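Local coordinates for protein extracellular invertase (Aspergillus kawachii, PDB 5XHA) that probably hydrolyses sucrose and related beta-fructofuranosides to release fructose, as a secreted invertase of glycoside hydrolase family 32, at residues P339-S344 with I418-K423; R377-P382 with N556-L561. All blocks are in the same frame, centred on the assembly; numbering follows the deposited sequence.

Contact 1. Residues P339-S344 with I418-K423; sequences PDRFIS and IARETK. With FRU (beta-D-fructofuranose), chain E.
Ile343, on strand 341-348, and Ala419, the N-cap of helix 420-426, bring the two backbones closest, with CA atoms 7.3 Å apart, and the space between is bridged by side chains alone. The main link is an end-on, two-pronged salt bridge from Arg341 to Glu421. NH1 of Arg341 gives a nearly straight bond (172°) to OE1 of Glu421, 2.8 Å long and in the guanidinium plane. The bond from NH2 of Arg341 to OE2 of Glu421, 2.9 Å, is more bent, tilts out of that plane and is received by the syn lone pair of OE2. Guanidinium and carboxylate are turned by 37° against each other. A bend at chi3 (-78°) turns the Arg341 guanidinium so that its NH1/NH2 end faces Glu421. Ser333 and Ser336 add hydroxyl bonds to Arg341 NH2 and Glu421 OE2, fixing the pair from a second shell. Arg420 crosses the end of Arg341, its NE 3.9 Å from NH1 of Arg341. The two guanidinium groups share the carboxylate of Glu375, its OE2 salt-bridged to Arg341 NH1 and its OE1 to Arg420 NH2. NH1 of Arg420 also comes obliquely to CD of Pro339, 3.7 Å away. Deeper in, the tip of Ile343 (CD1) meets the Ala419 methyl, a small apolar patch to which Leu73 adds. At the far side of the helix start, the Ile418 amide and the Lys423 ammonium make weak bonds to O4 and O3 of a bound fructose, with Lys423 NZ to fructose O3 2.9 Å. The helix runs from strand 408-418 to strand 430-439, consistent with the linker between the N-terminal five-bladed beta-propeller and the C-terminal beta-sandwich of family 32 enzymes.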
loop_
_atom_site.group_PDB
_atom_site.type_symbol
_atom_site.label_atom_id
_atom_site.label_comp_id
_atom_site.label_asym_id
_atom_site.label_seq_id
_atom_site.Cartn_x
_atom_site.Cartn_y
_atom_site.Cartn_z
ATOM N N PRO A 339 -24.205 17.931 -29.521
ATOM C CA PRO A 339 -22.945 18.533 -29.127
ATOM C C PRO A 339 -22.299 17.694 -28.007
ATOM O O PRO A 339 -22.804 16.617 -27.684
ATOM C CB PRO A 339 -23.388 19.891 -28.595
ATOM C CG PRO A 339 -24.689 19.575 -27.934
ATOM C CD PRO A 339 -25.338 18.540 -28.805
ATOM N N ASP A 340 -21.210 18.179 -27.421
ATOM C CA ASP A 340 -20.596 17.482 -26.294
ATOM C C ASP A 340 -21.640 17.396 -25.182
ATOM O O ASP A 340 -22.342 18.377 -24.890
ATOM C CB ASP A 340 -19.372 18.239 -25.752
ATOM C CG ASP A 340 -18.185 18.239 -26.703
ATOM O OD1 ASP A 340 -18.064 17.348 -27.567
ATOM O OD2 ASP A 340 -17.352 19.152 -26.546
ATOM N N ARG A 341 -21.744 16.223 -24.572
ATOM C CA ARG A 341 -22.704 16.010 -23.496
ATOM C C ARG A 341 -22.031 15.423 -22.273
ATOM O O ARG A 341 -20.898 14.930 -22.352
ATOM C CB ARG A 341 -23.795 15.077 -23.970
ATOM C CG ARG A 341 -24.623 15.676 -25.090
ATOM C CD ARG A 341 -25.658 14.710 -25.571
ATOM N NE ARG A 341 -25.105 13.688 -26.455
ATOM C CZ ARG A 341 -25.808 12.647 -26.889
ATOM N NH1 ARG A 341 -27.073 12.500 -26.520
ATOM N NH2 ARG A 341 -25.253 11.756 -27.702
ATOM N N PHE A 342 -22.723 15.531 -21.142
ATOM C CA PHE A 342 -22.395 14.770 -19.949
ATOM C C PHE A 342 -23.559 13.840 -19.662
ATOM O O PHE A 342 -24.647 14.300 -19.329
ATOM C CB PHE A 342 -22.100 15.660 -18.736
ATOM C CG PHE A 342 -21.531 14.887 -17.573
ATOM C CD1 PHE A 342 -20.180 14.598 -17.519
ATOM C CD2 PHE A 342 -22.356 14.401 -16.571
ATOM C CE1 PHE A 342 -19.657 13.853 -16.471
ATOM C CE2 PHE A 342 -21.847 13.653 -15.527
ATOM C CZ PHE A 342 -20.499 13.379 -15.478
ATOM N N ILE A 343 -23.329 12.538 -19.841
ATOM C CA ILE A 343 -24.373 11.508 -19.728
ATOM C C ILE A 343 -24.223 10.858 -18.356
ATOM O O ILE A 343 -23.136 10.379 -18.019
ATOM C CB ILE A 343 -24.202 10.442 -20.839
ATOM C CG1 ILE A 343 -24.245 11.095 -22.233
ATOM C CG2 ILE A 343 -25.253 9.336 -20.724
ATOM C CD1 ILE A 343 -25.537 11.836 -22.541
ATOM N N SER A 344 -25.280 10.867 -17.548
ATOM C CA SER A 344 -25.221 10.254 -16.214
ATOM C C SER A 344 -26.212 9.086 -16.085
ATOM O O SER A 344 -27.371 9.212 -16.468
ATOM C CB SER A 344 -25.507 11.294 -15.145
ATOM O OG SER A 344 -25.347 10.748 -13.841
ATOM N N ILE A 418 -33.971 12.892 -20.279
ATOM C CA ILE A 418 -33.635 11.606 -20.828
ATOM C C ILE A 418 -32.729 11.873 -22.014
ATOM O O ILE A 418 -33.003 12.767 -22.796
ATOM C CB ILE A 418 -34.892 10.858 -21.291
ATOM C CG1 ILE A 418 -35.865 10.686 -20.121
ATOM C CG2 ILE A 418 -34.511 9.511 -21.900
ATOM C CD1 ILE A 418 -37.197 10.101 -20.519
ATOM N N ALA A 419 -31.649 11.120 -22.165
ATOM C CA ALA A 419 -30.758 11.370 -23.282
ATOM C C ALA A 419 -31.534 11.249 -24.597
ATOM O O ALA A 419 -32.419 10.397 -24.745
ATOM C CB ALA A 419 -29.540 10.457 -23.241
ATOM N N ARG A 420 -31.218 12.128 -25.542
ATOM C CA ARG A 420 -32.125 12.357 -26.686
ATOM C C ARG A 420 -32.407 11.123 -27.551
ATOM O O ARG A 420 -33.550 10.902 -27.962
ATOM C CB ARG A 420 -31.635 13.509 -27.544
ATOM C CG ARG A 420 -30.366 13.211 -28.324
ATOM C CD ARG A 420 -29.777 14.510 -28.829
ATOM N NE ARG A 420 -29.383 15.364 -27.715
ATOM C CZ ARG A 420 -28.899 16.591 -27.848
ATOM N NH1 ARG A 420 -28.748 17.123 -29.055
ATOM N NH2 ARG A 420 -28.558 17.280 -26.772
ATOM N N GLU A 421 -31.394 10.303 -27.798
ATOM C CA GLU A 421 -31.581 9.107 -28.613
ATOM C C GLU A 421 -32.420 8.059 -27.874
ATOM O O GLU A 421 -33.243 7.355 -28.485
ATOM C CB GLU A 421 -30.242 8.500 -29.014
ATOM C CG GLU A 421 -29.301 9.453 -29.749
ATOM C CD GLU A 421 -28.279 10.152 -28.848
ATOM O OE1 GLU A 421 -28.553 10.419 -27.645
ATOM O OE2 GLU A 421 -27.194 10.475 -29.364
ATOM N N THR A 422 -32.207 7.937 -26.565
ATOM C CA THR A 422 -32.996 7.015 -25.758
ATOM C C THR A 422 -34.467 7.459 -25.721
ATOM O O THR A 422 -35.378 6.622 -25.830
ATOM C CB THR A 422 -32.415 6.849 -24.336
ATOM O OG1 THR A 422 -31.223 6.068 -24.411
ATOM C CG2 THR A 422 -33.402 6.146 -23.385
ATOM N N LYS A 423 -34.694 8.761 -25.577
ATOM C CA LYS A 423 -36.056 9.314 -25.572
ATOM C C LYS A 423 -36.812 8.997 -26.867
ATOM O O LYS A 423 -37.950 8.529 -26.817
ATOM C CB LYS A 423 -36.026 10.824 -25.356
ATOM C CG LYS A 423 -37.403 11.471 -25.305
ATOM C CD LYS A 423 -38.134 11.085 -24.034
ATOM C CE LYS A 423 -39.615 11.450 -24.076
ATOM N NZ LYS A 423 -39.825 12.908 -24.285
HETATM C C1 FRU E . -40.702 16.305 -22.571
HETATM C C2 FRU E . -39.224 16.343 -22.149
HETATM C C3 FRU E . -38.527 14.971 -22.057
HETATM C C4 FRU E . -37.652 15.139 -20.826
HETATM C C5 FRU E . -38.570 15.961 -19.928
HETATM C C6 FRU E . -37.815 16.745 -18.851
HETATM O O1 FRU E . -40.878 16.075 -23.976
HETATM O O2 FRU E . -38.448 17.220 -22.995
HETATM O O3 FRU E . -37.730 14.632 -23.206
HETATM O O4 FRU E . -37.190 13.916 -20.226
HETATM O O5 FRU E . -39.258 16.855 -20.812
HETATM O O6 FRU E . -38.568 16.799 -17.613
#

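Contact 2. Residues R377-P382 with N556-L561; sequences RVLYIP and NGRFAL. With FRU (beta-D-fructofuranose), chain E.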
loop_
_atom_site.group_PDB
_atom_site.type_symbol
_atom_site.label_atom_id
_atom_site.label_comp_id
_atom_site.label_asym_id
_atom_site.label_seq_id
_atom_site.Cartn_x
_atom_site.Cartn_y
_atom_site.Cartn_z
ATOM N N ARG A 377 -27.341 19.484 -18.179
ATOM C CA ARG A 377 -26.987 20.791 -18.749
ATOM C C ARG A 377 -27.451 21.905 -17.824
ATOM O O ARG A 377 -28.225 21.656 -16.900
ATOM C CB ARG A 377 -27.600 20.946 -20.139
ATOM C CG ARG A 377 -29.111 21.157 -20.146
ATOM C CD ARG A 377 -29.680 21.135 -21.556
ATOM N NE ARG A 377 -31.082 21.546 -21.586
ATOM C CZ ARG A 377 -31.524 22.812 -21.501
ATOM N NH1 ARG A 377 -30.685 23.855 -21.359
ATOM N NH2 ARG A 377 -32.837 23.042 -21.554
ATOM N N VAL A 378 -26.972 23.128 -18.057
ATOM C CA VAL A 378 -27.465 24.290 -17.321
ATOM C C VAL A 378 -28.838 24.649 -17.893
ATOM O O VAL A 378 -28.990 24.848 -19.093
ATOM C CB VAL A 378 -26.522 25.517 -17.430
ATOM C CG1 VAL A 378 -27.066 26.682 -16.624
ATOM C CG2 VAL A 378 -25.118 25.182 -16.952
ATOM N N LEU A 379 -29.847 24.704 -17.032
ATOM C CA LEU A 379 -31.194 25.048 -17.462
ATOM C C LEU A 379 -31.555 26.439 -16.954
ATOM O O LEU A 379 -31.347 26.739 -15.774
ATOM C CB LEU A 379 -32.199 24.037 -16.922
ATOM C CG LEU A 379 -33.677 24.320 -17.193
ATOM C CD1 LEU A 379 -33.986 24.281 -18.683
ATOM C CD2 LEU A 379 -34.548 23.327 -16.446
ATOM N N TYR A 380 -32.106 27.268 -17.842
ATOM C CA TYR A 380 -32.587 28.605 -17.466
ATOM C C TYR A 380 -34.104 28.649 -17.449
ATOM O O TYR A 380 -34.758 28.084 -18.327
ATOM C CB TYR A 380 -32.033 29.670 -18.412
ATOM C CG TYR A 380 -30.550 29.825 -18.260
ATOM C CD1 TYR A 380 -30.014 30.600 -17.234
ATOM C CD2 TYR A 380 -29.675 29.167 -19.111
ATOM C CE1 TYR A 380 -28.648 30.726 -17.080
ATOM C CE2 TYR A 380 -28.307 29.285 -18.959
ATOM C CZ TYR A 380 -27.809 30.058 -17.946
ATOM O OH TYR A 380 -26.465 30.159 -17.806
ATOM N N ILE A 381 -34.662 29.300 -16.432
ATOM C CA ILE A 381 -36.101 29.478 -16.350
ATOM C C ILE A 381 -36.424 30.973 -16.438
ATOM O O ILE A 381 -36.305 31.698 -15.439
ATOM C CB ILE A 381 -36.674 28.904 -15.052
ATOM C CG1 ILE A 381 -36.218 27.448 -14.850
ATOM C CG2 ILE A 381 -38.189 29.008 -15.075
ATOM C CD1 ILE A 381 -36.468 26.908 -13.456
ATOM N N PRO A 382 -36.845 31.437 -17.629
ATOM C CA PRO A 382 -37.122 32.864 -17.841
ATOM C C PRO A 382 -38.491 33.330 -17.322
ATOM O O PRO A 382 -39.379 32.511 -17.056
ATOM C CB PRO A 382 -37.056 32.999 -19.362
ATOM C CG PRO A 382 -37.525 31.676 -19.864
ATOM C CD PRO A 382 -37.085 30.646 -18.852
ATOM N N ASN A 556 -40.505 19.109 -15.834
ATOM C CA ASN A 556 -40.057 20.488 -16.041
ATOM C C ASN A 556 -38.561 20.602 -16.379
ATOM O O ASN A 556 -37.937 21.642 -16.140
ATOM C CB ASN A 556 -40.398 21.365 -14.804
ATOM C CG ASN A 556 -41.896 21.649 -14.653
ATOM O OD1 ASN A 556 -42.331 22.810 -14.571
ATOM N ND2 ASN A 556 -42.680 20.603 -14.570
ATOM N N GLY A 557 -37.992 19.538 -16.942
ATOM C CA GLY A 557 -36.577 19.499 -17.313
ATOM C C GLY A 557 -35.601 19.593 -16.156
ATOM O O GLY A 557 -34.412 19.796 -16.372
ATOM N N ARG A 558 -36.081 19.447 -14.928
ATOM C CA ARG A 558 -35.228 19.683 -13.780
ATOM C C ARG A 558 -35.534 18.773 -12.601
ATOM O O ARG A 558 -35.076 19.023 -11.506
ATOM C CB ARG A 558 -35.345 21.149 -13.352
ATOM C CG ARG A 558 -36.701 21.548 -12.791
ATOM C CD ARG A 558 -36.758 23.047 -12.551
ATOM N NE ARG A 558 -37.926 23.416 -11.752
ATOM C CZ ARG A 558 -38.971 24.122 -12.178
ATOM N NH1 ARG A 558 -39.039 24.577 -13.422
ATOM N NH2 ARG A 558 -39.963 24.381 -11.342
ATOM N N PHE A 559 -36.271 17.700 -12.822
ATOM C CA PHE A 559 -36.704 16.875 -11.716
ATOM C C PHE A 559 -36.820 15.439 -12.175
ATOM O O PHE A 559 -37.307 15.183 -13.264
ATOM C CB PHE A 559 -38.052 17.373 -11.200
ATOM C CG PHE A 559 -38.664 16.505 -10.146
ATOM C CD1 PHE A 559 -39.448 15.416 -10.496
ATOM C CD2 PHE A 559 -38.477 16.790 -8.806
ATOM C CE1 PHE A 559 -40.016 14.616 -9.539
ATOM C CE2 PHE A 559 -39.060 16.003 -7.840
ATOM C CZ PHE A 559 -39.840 14.918 -8.206
ATOM N N ALA A 560 -36.353 14.519 -11.337
ATOM C CA ALA A 560 -36.569 13.101 -11.559
ATOM C C ALA A 560 -36.739 12.358 -10.246
ATOM O O ALA A 560 -36.022 12.612 -9.280
ATOM C CB ALA A 560 -35.428 12.497 -12.361
ATOM N N LEU A 561 -37.708 11.445 -10.246
ATOM C CA LEU A 561 -38.016 10.563 -9.121
ATOM C C LEU A 561 -38.303 9.164 -9.667
ATOM O O LEU A 561 -39.208 8.985 -10.504
ATOM C CB LEU A 561 -39.241 11.083 -8.375
ATOM C CG LEU A 561 -39.884 10.179 -7.315
ATOM C CD1 LEU A 561 -38.901 9.848 -6.211
ATOM C CD2 LEU A 561 -41.113 10.857 -6.727
HETATM C C1 FRU E . -40.702 16.305 -22.571
HETATM C C2 FRU E . -39.224 16.343 -22.149
HETATM C C3 FRU E . -38.527 14.971 -22.057
HETATM C C4 FRU E . -37.652 15.139 -20.826
HETATM C C5 FRU E . -38.570 15.961 -19.928
HETATM C C6 FRU E . -37.815 16.745 -18.851
HETATM O O1 FRU E . -40.878 16.075 -23.976
HETATM O O2 FRU E . -38.448 17.220 -22.995
HETATM O O3 FRU E . -37.730 14.632 -23.206
HETATM O O4 FRU E . -37.190 13.916 -20.226
HETATM O O5 FRU E . -39.258 16.855 -20.812
HETATM O O6 FRU E . -38.568 16.799 -17.613
#
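The Arg558 guanidinium is met obliquely by the end of Ile381, whose CD1 comes to 3.5 Å from NH1 of Arg558, while CB of Asn556 lies over one face of the group, 3.7 Å above the plane and toward its rim. Arg558 belongs to a classic beta bulge, in which it and Phe559 both face Ala555 just after the tight turn between strands 550-555 and 559-564 of the C-terminal beta-sandwich. Its chain, extended from CG to NE, crosses the Ile381 side chain at about a right angle. The charge is taken up by Glu538, which forms a salt bridge with Arg558 NH1. Beside it Leu379, with CG anti to the backbone N (chi1 175°), pushes CD2 against the turn, 3.5 Å from the carbonyl O of Gly557 and 3.9 Å from CB of Arg558. Strand 366-385 of the propeller thereby packs on the hairpin without a hydrogen bond between the two segments. Asn556 and Gly557 both adopt left-handed helical conformations with positive phi, as in a type I' turn. The turn presents the Gly557 amide to a bound fructose, with N donating to O6 at 2.9 Å and an N-H...O angle of 146°.

How the contacts relate
Contacts 1 and 2 join the propeller to the rest of the chain at two places, with centres 14 Å apart and nearest atoms about 6 Å from each other, so they do not touch. Strands 341-348 and 366-385, which carry their propeller segments, are antiparallel neighbours in one sheet; the partners are the linker helix in contact 1 and a sandwich hairpin in contact 2. One fructose spans the gap: 418-423 reaches its O3 and O4 by weak bonds, and the Gly557 amide of 556-561 holds its O6. This sugar sits at the junction of the two domains, probably apart from the active site, which in family 32 enzymes lies at the propeller axis.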